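Local coordinates for protein Ribose/Galactose Isomerase (PDB 3ONO) that probably interconverts aldose and ketose forms of sugar phosphates, acting as an intramolecular oxidoreductase, at residues A7-N12 / I56-L61. Sequence-based numbering, arbitrary orientation.
Sequences ALMMEN and IMASIL
Ala7 turns its methyl toward helix 51-63 and meets Leu61, CB lying 4.0 Å from CD1 of that leucine. Leu61 has CG anti to its own carbonyl carbon (chi1 -64°), and it is the CD1 branch that comes down to the strand. One residue on, Leu8 faces the other way and packs on Leu25 of helix 18-31, giving the layering of an alpha-beta-alpha sandwich: a parallel sheet in which 5-8 runs between 35-38 and 69-74, with helix 51-63 on one face and helix 18-31 on the other. Met9, a selenomethionine, gives the largest share of the buried surface and takes part in three of the four residue pairs. With chi1 at 57°, its CG is tucked in over the backbone, flanked by N and C, and after an extended chi2 the chain bends at chi3, 69°, which lays the end of the side chain along the helix. SE rests 3.9 Å from CB of Met57, itself selenomethionine, and 4.1 Å from CB of Ala58, while CE carries on to Leu61 CD1 at 3.8 Å. Leu61 CD1 thus bridges Ala7 and Met9, two residues apart in sequence. Met9 and Met57 run past each other in opposite directions, and Phe192 of helix 190-199 packs on Met57 and Leu61. The carbonyl O of Met9 is hydrogen-bonded to OG1 of Thr72 on the adjacent strand 69-74.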
ATOM      1  N   ALA A   7     -14.005  12.982  18.169  1.00 24.51           N
ATOM      2  CA  ALA A   7     -14.561  13.944  17.219  1.00 25.63           C
ATOM      3  C   ALA A   7     -14.110  13.625  15.802  1.00 29.68           C
ATOM      4  O   ALA A   7     -12.913  13.520  15.553  1.00 29.22           O
ATOM      5  CB  ALA A   7     -14.125  15.376  17.578  1.00 27.02           C
ATOM      6  N   LEU A   8     -15.062  13.485  14.883  1.00 25.12           N
ATOM      7  CA  LEU A   8     -14.741  13.348  13.465  1.00 23.05           C
ATOM      8  C   LEU A   8     -14.824  14.742  12.857  1.00 24.65           C
ATOM      9  O   LEU A   8     -15.787  15.470  13.116  1.00 25.70           O
ATOM     10  CB  LEU A   8     -15.749  12.433  12.774  1.00 24.20           C
ATOM     11  CG  LEU A   8     -15.680  12.376  11.253  1.00 23.55           C
ATOM     12  CD1 LEU A   8     -14.335  11.814  10.831  1.00 23.76           C
ATOM     13  CD2 LEU A   8     -16.833  11.496  10.736  1.00 25.56           C
HETATM   14  N   MSE A   9     -13.826  15.135  12.073  1.00 21.35           N
HETATM   15  CA  MSE A   9     -13.876  16.466  11.460  1.00 22.32           C
HETATM   16  C   MSE A   9     -13.299  16.436  10.055  1.00 23.03           C
HETATM   17  O   MSE A   9     -12.135  16.080   9.859  1.00 21.55           O
HETATM   18  CB  MSE A   9     -13.167  17.507  12.337  1.00 24.66           C
HETATM   19  CG  MSE A   9     -11.737  17.177  12.641  1.00 22.07           C
HETATM   20 SE   MSE A   9     -10.963  18.538  13.810  0.70 24.39          SE
HETATM   21  CE  MSE A   9     -11.944  18.147  15.417  1.00 26.69           C
HETATM   22  N   MSE A  10     -14.130  16.786   9.078  1.00 19.94           N
HETATM   23  CA  MSE A  10     -13.739  16.743   7.671  1.00 19.75           C
HETATM   24  C   MSE A  10     -13.933  18.110   7.003  1.00 21.73           C
HETATM   25  O   MSE A  10     -14.738  18.927   7.470  1.00 23.95           O
HETATM   26  CB  MSE A  10     -14.452  15.603   6.943  1.00 22.72           C
HETATM   27  CG  MSE A  10     -13.908  14.267   7.379  1.00 21.30           C
HETATM   28 SE   MSE A  10     -15.022  12.771   6.836  0.79 28.50          SE
HETATM   29  CE  MSE A  10     -14.774  12.966   4.911  1.00 25.59           C
ATOM     30  N   GLU A  11     -13.153  18.365   5.955  1.00 21.62           N
ATOM     31  CA  GLU A  11     -13.146  19.661   5.277  1.00 22.79           C
ATOM     32  C   GLU A  11     -13.777  19.585   3.875  1.00 21.41           C
ATOM     33  O   GLU A  11     -14.304  18.546   3.478  1.00 25.13           O
ATOM     34  CB  GLU A  11     -11.729  20.249   5.204  1.00 19.46           C
ATOM     35  CG  GLU A  11     -10.677  19.269   4.667  1.00 21.32           C
ATOM     36  CD  GLU A  11     -10.896  18.887   3.214  1.00 25.49           C
ATOM     37  OE1 GLU A  11     -11.295  17.739   2.983  1.00 22.18           O
ATOM     38  OE2 GLU A  11     -10.662  19.720   2.316  1.00 27.90           O
ATOM     39  N   ASN A  12     -13.748  20.711   3.154  1.00 22.54           N
ATOM     40  CA  ASN A  12     -14.600  20.857   1.974  1.00 26.14           C
ATOM     41  C   ASN A  12     -14.283  19.883   0.842  1.00 26.52           C
ATOM     42  O   ASN A  12     -15.193  19.381   0.164  1.00 25.72           O
ATOM     43  CB  ASN A  12     -14.607  22.310   1.477  1.00 26.79           C
ATOM     44  CG  ASN A  12     -13.305  22.706   0.816  1.00 31.43           C
ATOM     45  OD1 ASN A  12     -13.116  22.477  -0.389  1.00 32.74           O
ATOM     46  ND2 ASN A  12     -12.385  23.290   1.597  1.00 29.53           N
ATOM     47  N   ILE A  56      -7.220  23.895  13.942  1.00 18.23           N
ATOM     48  CA  ILE A  56      -7.633  24.796  15.028  1.00 19.30           C
ATOM     49  C   ILE A  56      -8.730  24.140  15.867  1.00 23.23           C
ATOM     50  O   ILE A  56      -8.703  24.183  17.108  1.00 22.77           O
ATOM     51  CB  ILE A  56      -8.138  26.140  14.456  1.00 20.01           C
ATOM     52  CG1 ILE A  56      -6.986  26.873  13.778  1.00 20.68           C
ATOM     53  CG2 ILE A  56      -8.747  27.019  15.564  1.00 23.49           C
ATOM     54  CD1 ILE A  56      -7.447  27.944  12.790  1.00 22.35           C
HETATM   55  N   MSE A  57      -9.692  23.526  15.184  1.00 25.09           N
HETATM   56  CA  MSE A  57     -10.740  22.760  15.863  1.00 23.26           C
HETATM   57  C   MSE A  57     -10.171  21.623  16.697  1.00 24.19           C
HETATM   58  O   MSE A  57     -10.610  21.392  17.826  1.00 22.53           O
HETATM   59  CB  MSE A  57     -11.760  22.225  14.842  1.00 22.87           C
HETATM   60  CG  MSE A  57     -12.379  23.355  14.056  1.00 25.57           C
HETATM   61 SE   MSE A  57     -13.184  22.790  12.388  0.62 30.40          SE
HETATM   62  CE  MSE A  57     -14.839  22.224  13.191  1.00 28.80           C
ATOM     63  N   ALA A  58      -9.180  20.912  16.171  1.00 22.51           N
ATOM     64  CA  ALA A  58      -8.617  19.811  16.951  1.00 20.20           C
ATOM     65  C   ALA A  58      -7.961  20.371  18.208  1.00 21.75           C
ATOM     66  O   ALA A  58      -8.098  19.803  19.304  1.00 22.37           O
ATOM     67  CB  ALA A  58      -7.606  19.032  16.125  1.00 19.97           C
ATOM     68  N   SER A  59      -7.247  21.484  18.058  1.00 19.17           N
ATOM     69  CA  SER A  59      -6.606  22.085  19.239  1.00 17.64           C
ATOM     70  C   SER A  59      -7.648  22.484  20.275  1.00 26.68           C
ATOM     71  O   SER A  59      -7.514  22.165  21.461  1.00 24.77           O
ATOM     72  CB  SER A  59      -5.751  23.315  18.893  1.00 20.97           C
ATOM     73  OG  SER A  59      -5.211  23.872  20.097  1.00 22.94           O
ATOM     74  N   ILE A  60      -8.700  23.165  19.839  1.00 21.26           N
ATOM     75  CA  ILE A  60      -9.666  23.675  20.818  1.00 24.09           C
ATOM     76  C   ILE A  60     -10.341  22.510  21.536  1.00 25.24           C
ATOM     77  O   ILE A  60     -10.463  22.513  22.768  1.00 26.51           O
ATOM     78  CB  ILE A  60     -10.686  24.608  20.171  1.00 25.22           C
ATOM     79  CG1 ILE A  60      -9.970  25.899  19.746  1.00 25.60           C
ATOM     80  CG2 ILE A  60     -11.833  24.927  21.156  1.00 25.68           C
ATOM     81  CD1 ILE A  60     -10.782  26.797  18.823  1.00 26.79           C
ATOM     82  N   LEU A  61     -10.737  21.490  20.778  1.00 24.35           N
ATOM     83  CA  LEU A  61     -11.435  20.371  21.394  1.00 21.43           C
ATOM     84  C   LEU A  61     -10.519  19.512  22.256  1.00 28.61           C
ATOM     85  O   LEU A  61     -10.943  19.024  23.296  1.00 28.44           O
ATOM     86  CB  LEU A  61     -12.169  19.540  20.345  1.00 22.55           C
ATOM     87  CG  LEU A  61     -13.310  20.198  19.565  1.00 24.04           C
ATOM     88  CD1 LEU A  61     -13.858  19.277  18.475  1.00 26.67           C
ATOM     89  CD2 LEU A  61     -14.447  20.629  20.502  1.00 27.48           C
TER